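Local coordinates for cysteine desulfurase (Fervidobacterium islandicum, PDB 6A6E), which catalyses the pyridoxal-phosphate-dependent removal of sulfur from cysteine, giving alanine and an enzyme-bound persulfide that probably supplies the Suf system, at residues A[9-15]-A[310-314]; A[126-132]-A[177-183]; A[205-211]-A[227-232]. One frame throughout, in Å; residues are numbered along the deposited sequence.

Contact 1: residues A[9-15]-A[310-314]; sequences VFSDEEF and KVEKH
F10, F15 and H314 form an aromatic cluster where the chain's N-terminal arm meets helix 308-327. The F10 ring turns an edge to the imidazole face in a T-shaped pair, with centroids 5.5 Å apart and planes at 61°; F10 CE2 also lies 3.7 Å from H314 CB. F15 approaches the far end of the imidazole obliquely, its CE1 3.5 Å from H314 NE2. The H314 ring is held in rotation at both nitrogens, NE2 by N405 O and ND1 by E317 OE2, a pairing with two acceptors that would favour the imidazolium form.

V9 packs on the helix with both branches: CG1, anti to the backbone N (chi1 172°), comes within 3.4 Å of K310 O, while CG2 reaches K313 CB at 3.6 Å. The same CG1 sits over the centre of the F10 ring, so this ring has V9 above one face and K310 CB 3.7 Å from its CE1. Replacing F10 by an alanine would remove the ring beneath V9 CG1 and would probably open a gap beside K310 CB, leaving the H314 imidazole face without its aromatic edge.

The extended K310 chain carries NZ to a salt bridge with E14 OE2 at 2.8 Å. E14 is itself steadied by its other oxygen, OE1, which accepts from S11 N at 2.7 Å, while S11 OG accepts from E14 N. These reciprocal bonds are a capping box at the start of helix 12-20; ring packing and one ion pair then join this N-terminal segment to the side of helix 308-327.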
loop_
_atom_site.group_PDB
_atom_site.type_symbol
_atom_site.label_atom_id
_atom_site.label_comp_id
_atom_site.label_asym_id
_atom_site.label_seq_id
_atom_site.Cartn_x
_atom_site.Cartn_y
_atom_site.Cartn_z
ATOM N N VAL A 9 2.469 16.552 -32.345
ATOM C CA VAL A 9 1.301 16.316 -31.492
ATOM C C VAL A 9 0.932 17.559 -30.708
ATOM O O VAL A 9 -0.235 17.875 -30.621
ATOM C CB VAL A 9 1.593 15.171 -30.483
ATOM C CG1 VAL A 9 0.471 15.025 -29.456
ATOM C CG2 VAL A 9 1.849 13.854 -31.225
ATOM N N PHE A 10 1.927 18.213 -30.094
ATOM C CA PHE A 10 1.697 19.315 -29.190
ATOM C C PHE A 10 2.300 20.583 -29.784
ATOM O O PHE A 10 3.390 20.526 -30.323
ATOM C CB PHE A 10 2.427 19.082 -27.843
ATOM C CG PHE A 10 1.849 17.983 -27.005
ATOM C CD1 PHE A 10 0.541 18.021 -26.616
ATOM C CD2 PHE A 10 2.639 16.950 -26.567
ATOM C CE1 PHE A 10 -0.004 17.014 -25.817
ATOM C CE2 PHE A 10 2.114 15.919 -25.796
ATOM C CZ PHE A 10 0.781 15.961 -25.412
ATOM N N SER A 11 1.635 21.723 -29.609
ATOM C CA SER A 11 2.202 23.024 -29.944
ATOM C C SER A 11 3.400 23.299 -29.047
ATOM O O SER A 11 3.590 22.637 -28.027
ATOM C CB SER A 11 1.130 24.107 -29.750
ATOM O OG SER A 11 0.710 24.228 -28.395
ATOM N N ASP A 12 4.216 24.273 -29.386
ATOM C CA ASP A 12 5.357 24.580 -28.525
ATOM C C ASP A 12 4.900 25.138 -27.198
ATOM O O ASP A 12 5.575 24.954 -26.181
ATOM C CB ASP A 12 6.330 25.523 -29.206
ATOM C CG ASP A 12 7.035 24.862 -30.354
ATOM O OD1 ASP A 12 7.662 23.796 -30.135
ATOM O OD2 ASP A 12 6.941 25.381 -31.488
ATOM N N GLU A 13 3.750 25.805 -27.197
ATOM C CA GLU A 13 3.183 26.299 -25.959
ATOM C C GLU A 13 2.561 25.202 -25.046
ATOM O O GLU A 13 2.708 25.277 -23.843
ATOM C CB GLU A 13 2.087 27.312 -26.267
ATOM C CG GLU A 13 1.449 27.933 -25.013
ATOM C CD GLU A 13 -0.024 28.306 -25.180
ATOM O OE1 GLU A 13 -0.575 28.199 -26.309
ATOM O OE2 GLU A 13 -0.635 28.721 -24.164
ATOM N N GLU A 14 1.770 24.288 -25.603
ATOM C CA GLU A 14 1.178 23.229 -24.797
ATOM C C GLU A 14 2.318 22.422 -24.190
ATOM O O GLU A 14 2.288 22.075 -23.039
ATOM C CB GLU A 14 0.389 22.244 -25.640
ATOM C CG GLU A 14 -0.951 22.677 -26.181
ATOM C CD GLU A 14 -1.416 21.718 -27.277
ATOM O OE1 GLU A 14 -0.760 21.635 -28.350
ATOM O OE2 GLU A 14 -2.421 21.011 -27.066
ATOM N N PHE A 15 3.301 22.089 -25.014
ATOM C CA PHE A 15 4.359 21.221 -24.612
ATOM C C PHE A 15 5.206 21.911 -23.566
ATOM O O PHE A 15 5.603 21.325 -22.532
ATOM C CB PHE A 15 5.188 20.795 -25.808
ATOM C CG PHE A 15 6.061 19.604 -25.532
ATOM C CD1 PHE A 15 5.556 18.487 -24.891
ATOM C CD2 PHE A 15 7.384 19.589 -25.921
ATOM C CE1 PHE A 15 6.360 17.388 -24.635
ATOM C CE2 PHE A 15 8.188 18.487 -25.677
ATOM C CZ PHE A 15 7.670 17.390 -25.033
ATOM N N LYS A 310 -3.342 12.318 -27.384
ATOM C CA LYS A 310 -2.131 13.014 -27.610
ATOM C C LYS A 310 -0.960 12.424 -26.802
ATOM O O LYS A 310 0.160 12.354 -27.304
ATOM C CB LYS A 310 -2.311 14.477 -27.304
ATOM C CG LYS A 310 -3.259 15.194 -28.274
ATOM C CD LYS A 310 -3.500 16.610 -27.787
ATOM C CE LYS A 310 -4.087 17.526 -28.832
ATOM N NZ LYS A 310 -3.799 18.946 -28.441
ATOM N N VAL A 311 -1.207 11.979 -25.555
ATOM C CA VAL A 311 -0.134 11.419 -24.736
ATOM C C VAL A 311 0.418 10.212 -25.466
ATOM O O VAL A 311 1.617 10.082 -25.626
ATOM C CB VAL A 311 -0.633 11.062 -23.290
ATOM C CG1 VAL A 311 0.410 10.246 -22.529
ATOM C CG2 VAL A 311 -0.971 12.344 -22.524
ATOM N N GLU A 312 -0.481 9.359 -25.943
ATOM C CA GLU A 312 -0.143 8.176 -26.602
ATOM C C GLU A 312 0.627 8.407 -27.889
ATOM O O GLU A 312 1.668 7.753 -28.102
ATOM C CB GLU A 312 -1.391 7.348 -26.843
ATOM C CG GLU A 312 -1.154 6.106 -27.657
ATOM C CD GLU A 312 -2.402 5.258 -27.879
ATOM O OE1 GLU A 312 -3.416 5.266 -27.100
ATOM O OE2 GLU A 312 -2.331 4.476 -28.841
ATOM N N LYS A 313 0.147 9.341 -28.721
ATOM C CA LYS A 313 0.859 9.728 -29.948
ATOM C C LYS A 313 2.226 10.315 -29.683
ATOM O O LYS A 313 3.146 9.994 -30.401
ATOM C CB LYS A 313 0.044 10.743 -30.797
ATOM C CG LYS A 313 -1.063 10.127 -31.641
ATOM C CD LYS A 313 -0.477 9.618 -32.972
ATOM C CE LYS A 313 -1.472 8.876 -33.873
ATOM N NZ LYS A 313 -1.710 7.463 -33.439
ATOM N N HIS A 314 2.351 11.198 -28.689
ATOM C CA HIS A 314 3.628 11.791 -28.355
ATOM C C HIS A 314 4.637 10.716 -27.962
ATOM O O HIS A 314 5.739 10.652 -28.523
ATOM C CB HIS A 314 3.486 12.826 -27.272
ATOM C CG HIS A 314 4.785 13.378 -26.777
ATOM N ND1 HIS A 314 5.665 14.060 -27.588
ATOM C CD2 HIS A 314 5.333 13.397 -25.538
ATOM C CE1 HIS A 314 6.700 14.465 -26.878
ATOM N NE2 HIS A 314 6.529 14.080 -25.629
#

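Contact 2: residues A[126-132]-A[177-183]; sequences VLISQVE and PKVVSIT
L127 and the strand 179-183 are joined by two backbone bonds: L127 N donates to V179 O at 2.8 Å, and S181 N to L127 O at 2.9 Å. Together with an angle of only 17° between the strand directions, they establish parallel pairing. V126 and V179 lie side by side on one face of the sheet, pointing the same way, with their CG1 atoms 4.1 Å apart; on the other face L127 CB packs against P177 CB and V180 CG2.

Beyond I128 the strands diverge. S129 N stands 4.2 Å from S181 O, too far to extend the regular pattern, and a carboxylate takes over from the backbone: E132 OE1 accepts from T183 N at 3.0 Å through its syn lone pair. The E132 chain reaches back because it bends at chi2 (-54°). The same OE1 is met on its anti side by S129 OG at 2.7 Å, 30° out of the carboxylate plane, and S129 OG in turn accepts from V131 N, which makes an ST turn inside the type I turn from S129 to E132.

In the second shell N136 bridges the two segments, its ND2 bonded to E132 OE2 and its OD1 to S181 OG. W140 of helix 138-147 covers the face with V126, I128, V179 and S181, whereas F202 meets L127 and P177 on the other. T183 belongs to the cofactor pocket, and its OG1 bonds to Q185 O.

Three donors thus grip one buried carboxylate, which would favour its ionised form; through the bond from T183 N to OE1, E132 probably fixes the backbone of T183, a residue touching pyridoxal phosphate, at the C-terminal end of the strand.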
loop_
_atom_site.group_PDB
_atom_site.type_symbol
_atom_site.label_atom_id
_atom_site.label_comp_id
_atom_site.label_asym_id
_atom_site.label_seq_id
_atom_site.Cartn_x
_atom_site.Cartn_y
_atom_site.Cartn_z
ATOM N N VAL A 126 -0.840 -23.110 -15.496
ATOM C CA VAL A 126 -0.803 -21.702 -15.703
ATOM C C VAL A 126 0.211 -21.485 -16.788
ATOM O O VAL A 126 1.350 -21.876 -16.620
ATOM C CB VAL A 126 -0.272 -20.897 -14.459
ATOM C CG1 VAL A 126 -0.324 -19.413 -14.775
ATOM C CG2 VAL A 126 -1.134 -21.171 -13.265
ATOM N N LEU A 127 -0.182 -20.773 -17.824
ATOM C CA LEU A 127 0.704 -20.399 -18.909
ATOM C C LEU A 127 1.094 -18.918 -18.797
ATOM O O LEU A 127 0.237 -18.029 -18.859
ATOM C CB LEU A 127 -0.009 -20.572 -20.240
ATOM C CG LEU A 127 0.740 -20.178 -21.517
ATOM C CD1 LEU A 127 1.993 -21.034 -21.642
ATOM C CD2 LEU A 127 -0.175 -20.378 -22.732
ATOM N N ILE A 128 2.396 -18.661 -18.725
ATOM C CA ILE A 128 2.934 -17.289 -18.788
ATOM C C ILE A 128 3.916 -17.154 -19.941
ATOM O O ILE A 128 4.032 -18.062 -20.713
ATOM C CB ILE A 128 3.567 -16.890 -17.447
ATOM C CG1 ILE A 128 4.729 -17.773 -17.075
ATOM C CG2 ILE A 128 2.522 -16.969 -16.337
ATOM C CD1 ILE A 128 5.321 -17.420 -15.707
ATOM N N SER A 129 4.563 -16.013 -20.120
ATOM C CA SER A 129 5.541 -15.896 -21.167
ATOM C C SER A 129 6.967 -15.844 -20.594
ATOM O O SER A 129 7.163 -15.528 -19.424
ATOM C CB SER A 129 5.256 -14.671 -22.015
ATOM O OG SER A 129 6.060 -13.601 -21.610
ATOM N N GLN A 130 7.962 -16.141 -21.446
ATOM C CA GLN A 130 9.347 -16.084 -21.059
ATOM C C GLN A 130 9.842 -14.661 -20.759
ATOM O O GLN A 130 10.896 -14.498 -20.146
ATOM C CB GLN A 130 10.262 -16.714 -22.140
ATOM C CG GLN A 130 10.310 -18.209 -22.046
ATOM C CD GLN A 130 11.327 -18.913 -22.978
ATOM O OE1 GLN A 130 11.715 -18.418 -24.026
ATOM N NE2 GLN A 130 11.747 -20.106 -22.547
ATOM N N VAL A 131 9.156 -13.640 -21.230
ATOM C CA VAL A 131 9.640 -12.304 -20.992
ATOM C C VAL A 131 8.988 -11.631 -19.765
ATOM O O VAL A 131 9.164 -10.415 -19.552
ATOM C CB VAL A 131 9.441 -11.431 -22.255
ATOM C CG1 VAL A 131 9.878 -12.201 -23.496
ATOM C CG2 VAL A 131 8.011 -11.006 -22.436
ATOM N N GLU A 132 8.247 -12.363 -18.944
ATOM C CA GLU A 132 7.565 -11.714 -17.769
ATOM C C GLU A 132 8.564 -11.117 -16.750
ATOM O O GLU A 132 9.651 -11.639 -16.497
ATOM C CB GLU A 132 6.664 -12.665 -17.045
ATOM C CG GLU A 132 5.570 -13.277 -17.891
ATOM C CD GLU A 132 4.737 -12.221 -18.592
ATOM O OE1 GLU A 132 4.378 -12.402 -19.803
ATOM O OE2 GLU A 132 4.410 -11.209 -17.905
ATOM N N PRO A 177 -4.930 -24.377 -21.062
ATOM C CA PRO A 177 -4.487 -23.824 -19.782
ATOM C C PRO A 177 -5.627 -23.272 -18.942
ATOM O O PRO A 177 -6.531 -22.623 -19.455
ATOM C CB PRO A 177 -3.500 -22.708 -20.196
ATOM C CG PRO A 177 -3.839 -22.337 -21.589
ATOM C CD PRO A 177 -4.366 -23.646 -22.209
ATOM N N LYS A 178 -5.593 -23.525 -17.640
ATOM C CA LYS A 178 -6.611 -23.013 -16.755
ATOM C C LYS A 178 -6.476 -21.472 -16.631
ATOM O O LYS A 178 -7.486 -20.745 -16.616
ATOM C CB LYS A 178 -6.558 -23.723 -15.396
ATOM C CG LYS A 178 -7.743 -23.393 -14.496
ATOM C CD LYS A 178 -9.069 -23.858 -15.137
ATOM C CE LYS A 178 -10.081 -24.373 -14.154
ATOM N NZ LYS A 178 -9.523 -25.565 -13.445
ATOM N N VAL A 179 -5.239 -20.987 -16.613
ATOM C CA VAL A 179 -4.938 -19.536 -16.483
ATOM C C VAL A 179 -3.834 -19.174 -17.476
ATOM O O VAL A 179 -2.888 -19.940 -17.651
ATOM C CB VAL A 179 -4.464 -19.193 -15.040
ATOM C CG1 VAL A 179 -4.020 -17.744 -14.901
ATOM C CG2 VAL A 179 -5.601 -19.460 -14.113
ATOM N N VAL A 180 -3.988 -18.027 -18.129
ATOM C CA VAL A 180 -2.950 -17.433 -18.955
ATOM C C VAL A 180 -2.661 -16.037 -18.315
ATOM O O VAL A 180 -3.589 -15.233 -18.145
ATOM C CB VAL A 180 -3.415 -17.239 -20.416
ATOM C CG1 VAL A 180 -2.412 -16.473 -21.272
ATOM C CG2 VAL A 180 -3.618 -18.586 -21.098
ATOM N N SER A 181 -1.417 -15.768 -17.947
ATOM C CA SER A 181 -1.044 -14.459 -17.417
ATOM C C SER A 181 0.071 -13.925 -18.237
ATOM O O SER A 181 1.126 -14.504 -18.282
ATOM C CB SER A 181 -0.618 -14.553 -15.955
ATOM O OG SER A 181 -0.560 -13.273 -15.325
ATOM N N ILE A 182 -0.133 -12.794 -18.865
ATOM C CA ILE A 182 0.871 -12.300 -19.728
ATOM C C ILE A 182 1.002 -10.797 -19.620
ATOM O O ILE A 182 0.010 -10.129 -19.328
ATOM C CB ILE A 182 0.527 -12.707 -21.221
ATOM C CG1 ILE A 182 1.727 -12.382 -22.123
ATOM C CG2 ILE A 182 -0.730 -12.011 -21.708
ATOM C CD1 ILE A 182 1.694 -13.067 -23.468
ATOM N N THR A 183 2.197 -10.280 -19.927
ATOM C CA THR A 183 2.431 -8.866 -19.928
ATOM C C THR A 183 1.723 -8.202 -21.106
ATOM O O THR A 183 1.566 -8.765 -22.174
ATOM C CB THR A 183 3.941 -8.526 -19.973
ATOM O OG1 THR A 183 4.082 -7.123 -19.879
ATOM C CG2 THR A 183 4.644 -9.018 -21.278
#

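Contact 3: residues A[205-211]-A[227-232]; sequences ATLIVDG and VDFLVF. With PLP (pyridoxal-5'-phosphate), chain E; GOL (glycerol), chain K.
T206 and F229 meet with the methyl CG2 at the ring edge, in the ring plane, 3.6 Å from F229 CE2; I208 CG1 reaches the same ring obliquely. On the opposite sheet face, V209 divides its branches: the V209 and V227 side chains cross at about a right angle, V209 CG2 3.6 Å from V227 CG1, while V209 CG1, anti to the backbone N (chi1 169°), points to L230 CD1 at 3.8 Å. The two strands run parallel, 16° apart in direction, and alternate bonds such as V209 N to F229 O (3.0 Å) hold this register.

At the start of the pair D228 turns its carboxylate toward the edge of the neighbouring strand. OD2 receives L207 N at 2.8 Å through its anti lone pair, almost straight at 176°, and OD1 binds O1 of a glycerol, probably from the crystallisation liquor. R199 and K249 form salt bridges to OD2 and OD1, so the charge of this buried carboxylate is probably balanced at both oxygens.

At the other end D210 points its carboxylate from the sheet to the cofactor: OD2 lies 2.6 Å from PLP N1, while OD1 accepts from A212 N, fixing the rotation of the group. As in other fold-type I enzymes of this family, an aspartate so placed is expected to favour a protonated pyridine nitrogen, and with it the electron-withdrawing power of the ring during catalysis.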
loop_
_atom_site.group_PDB
_atom_site.type_symbol
_atom_site.label_atom_id
_atom_site.label_comp_id
_atom_site.label_asym_id
_atom_site.label_seq_id
_atom_site.Cartn_x
_atom_site.Cartn_y
_atom_site.Cartn_z
ATOM N N ALA A 205 -9.437 -19.877 -21.085
ATOM C CA ALA A 205 -8.557 -19.594 -19.938
ATOM C C ALA A 205 -9.066 -18.387 -19.175
ATOM O O ALA A 205 -9.790 -17.561 -19.725
ATOM C CB ALA A 205 -7.119 -19.421 -20.375
ATOM N N THR A 206 -8.773 -18.336 -17.890
ATOM C CA THR A 206 -8.823 -17.057 -17.136
ATOM C C THR A 206 -7.624 -16.299 -17.612
ATOM O O THR A 206 -6.466 -16.719 -17.389
ATOM C CB THR A 206 -8.738 -17.274 -15.619
ATOM O OG1 THR A 206 -9.918 -17.932 -15.201
ATOM C CG2 THR A 206 -8.683 -15.950 -14.835
ATOM N N LEU A 207 -7.888 -15.198 -18.285
ATOM C CA LEU A 207 -6.838 -14.337 -18.819
ATOM C C LEU A 207 -6.534 -13.064 -17.949
ATOM O O LEU A 207 -7.370 -12.137 -17.797
ATOM C CB LEU A 207 -7.158 -13.949 -20.261
ATOM C CG LEU A 207 -6.195 -12.988 -20.971
ATOM C CD1 LEU A 207 -4.767 -13.488 -21.109
ATOM C CD2 LEU A 207 -6.772 -12.681 -22.337
ATOM N N ILE A 208 -5.281 -13.011 -17.482
ATOM C CA ILE A 208 -4.734 -11.899 -16.734
ATOM C C ILE A 208 -3.696 -11.159 -17.574
ATOM O O ILE A 208 -2.772 -11.770 -18.183
ATOM C CB ILE A 208 -4.039 -12.422 -15.444
ATOM C CG1 ILE A 208 -5.009 -13.251 -14.643
ATOM C CG2 ILE A 208 -3.449 -11.234 -14.634
ATOM C CD1 ILE A 208 -4.342 -14.164 -13.645
ATOM N N VAL A 209 -3.795 -9.829 -17.571
ATOM C CA VAL A 209 -2.793 -9.016 -18.191
ATOM C C VAL A 209 -2.105 -8.145 -17.156
ATOM O O VAL A 209 -2.767 -7.460 -16.386
ATOM C CB VAL A 209 -3.422 -8.157 -19.319
ATOM C CG1 VAL A 209 -2.470 -7.117 -19.812
ATOM C CG2 VAL A 209 -3.829 -9.055 -20.496
ATOM N N ASP A 210 -0.765 -8.233 -17.154
ATOM C CA ASP A 210 0.094 -7.326 -16.474
ATOM C C ASP A 210 0.284 -6.100 -17.318
ATOM O O ASP A 210 1.091 -6.076 -18.242
ATOM C CB ASP A 210 1.429 -8.031 -16.089
ATOM C CG ASP A 210 2.487 -7.081 -15.464
ATOM O OD1 ASP A 210 2.181 -5.906 -15.301
ATOM O OD2 ASP A 210 3.645 -7.526 -15.190
ATOM N N GLY A 211 -0.399 -5.047 -16.890
ATOM C CA GLY A 211 -0.511 -3.806 -17.591
ATOM C C GLY A 211 0.445 -2.724 -17.148
ATOM O O GLY A 211 0.296 -1.558 -17.600
ATOM N N VAL A 227 -10.270 -9.148 -21.511
ATOM C CA VAL A 227 -9.498 -9.744 -20.446
ATOM C C VAL A 227 -10.370 -10.017 -19.252
ATOM O O VAL A 227 -11.340 -9.325 -18.995
ATOM C CB VAL A 227 -8.307 -8.843 -19.982
ATOM C CG1 VAL A 227 -7.308 -8.628 -21.089
ATOM C CG2 VAL A 227 -8.745 -7.504 -19.457
ATOM N N ASP A 228 -10.010 -11.037 -18.488
ATOM C CA ASP A 228 -10.661 -11.310 -17.218
ATOM C C ASP A 228 -10.178 -10.435 -16.061
ATOM O O ASP A 228 -10.982 -10.040 -15.220
ATOM C CB ASP A 228 -10.479 -12.768 -16.936
ATOM C CG ASP A 228 -11.179 -13.656 -18.072
ATOM O OD1 ASP A 228 -12.307 -13.328 -18.451
ATOM O OD2 ASP A 228 -10.550 -14.561 -18.617
ATOM N N PHE A 229 -8.886 -10.194 -16.007
ATOM C CA PHE A 229 -8.277 -9.369 -14.997
ATOM C C PHE A 229 -7.186 -8.563 -15.666
ATOM O O PHE A 229 -6.523 -9.064 -16.599
ATOM C CB PHE A 229 -7.659 -10.201 -13.849
ATOM C CG PHE A 229 -8.640 -11.037 -13.106
ATOM C CD1 PHE A 229 -9.440 -10.483 -12.137
ATOM C CD2 PHE A 229 -8.833 -12.359 -13.472
ATOM C CE1 PHE A 229 -10.390 -11.217 -11.507
ATOM C CE2 PHE A 229 -9.771 -13.121 -12.806
ATOM C CZ PHE A 229 -10.559 -12.554 -11.828
ATOM N N LEU A 230 -7.013 -7.322 -15.177
ATOM C CA LEU A 230 -5.875 -6.472 -15.517
ATOM C C LEU A 230 -5.334 -5.760 -14.238
ATOM O O LEU A 230 -6.112 -5.279 -13.416
ATOM C CB LEU A 230 -6.286 -5.418 -16.533
ATOM C CG LEU A 230 -5.172 -4.533 -17.113
ATOM C CD1 LEU A 230 -5.116 -4.617 -18.613
ATOM C CD2 LEU A 230 -5.393 -3.082 -16.737
ATOM N N VAL A 231 -4.014 -5.619 -14.148
ATOM C CA VAL A 231 -3.381 -4.922 -13.048
ATOM C C VAL A 231 -2.434 -3.820 -13.546
ATOM O O VAL A 231 -1.785 -3.991 -14.569
ATOM C CB VAL A 231 -2.624 -5.905 -12.164
ATOM C CG1 VAL A 231 -3.593 -6.882 -11.476
ATOM C CG2 VAL A 231 -1.550 -6.683 -12.923
ATOM N N PHE A 232 -2.299 -2.731 -12.793
ATOM C CA PHE A 232 -1.262 -1.765 -13.064
ATOM C C PHE A 232 -0.913 -0.972 -11.784
ATOM O O PHE A 232 -1.637 -1.072 -10.778
ATOM C CB PHE A 232 -1.678 -0.852 -14.270
ATOM C CG PHE A 232 -2.796 0.154 -13.979
ATOM C CD1 PHE A 232 -4.132 -0.156 -14.210
ATOM C CD2 PHE A 232 -2.486 1.439 -13.551
ATOM C CE1 PHE A 232 -5.136 0.774 -13.958
ATOM C CE2 PHE A 232 -3.468 2.357 -13.314
ATOM C CZ PHE A 232 -4.814 2.030 -13.545
HETATM N N1 PLP E . 5.356 -5.739 -14.556
HETATM C C2 PLP E . 5.878 -4.905 -15.416
HETATM C C2A PLP E . 5.912 -5.240 -16.869
HETATM C C3 PLP E . 6.456 -3.670 -14.886
HETATM O O3 PLP E . 7.016 -2.833 -15.742
HETATM C C4 PLP E . 6.374 -3.365 -13.459
HETATM C C4A PLP E . 6.837 -2.122 -12.873
HETATM C C5 PLP E . 5.798 -4.391 -12.584
HETATM C C6 PLP E . 5.332 -5.507 -13.212
HETATM C C5A PLP E . 5.740 -4.236 -11.061
HETATM O O4P PLP E . 5.207 -3.044 -10.503
HETATM P P PLP E . 5.301 -2.586 -8.950
HETATM O O1P PLP E . 4.541 -3.547 -8.125
HETATM O O2P PLP E . 6.786 -2.515 -8.740
HETATM O O3P PLP E . 4.613 -1.257 -9.038
HETATM C C1 GOL K . -13.640 -15.890 -20.295
HETATM O O1 GOL K . -14.153 -14.695 -19.695
HETATM C C2 GOL K . -13.466 -17.066 -19.325
HETATM O O2 GOL K . -12.677 -18.063 -19.975
HETATM C C3 GOL K . -12.748 -16.686 -18.034
HETATM O O3 GOL K . -13.248 -17.387 -16.885
#

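In the fold
From the N terminus, residues 9-15 open the longest loop, which contact 1 closes only at 310-314, tying the N-terminal helix 12-20 to helix 308-327. Contacts 2 and 3 both nest inside it, in series and without crossing. Contact 2 closes first, around helix 138-147, strand 150-154 and helix 164-173; contact 3 then closes the shorter beta-alpha-beta unit through helix 222-225. Their inner strands, 179-183 and 206-210, are neighbours in the seven-stranded sheet, so the two contacts form one continuous parallel block beside the cofactor, with centres about 10 Å apart. Contact 1 stands well away, its centre about 35 Å from that of contact 2 and about 30 Å from that of contact 3.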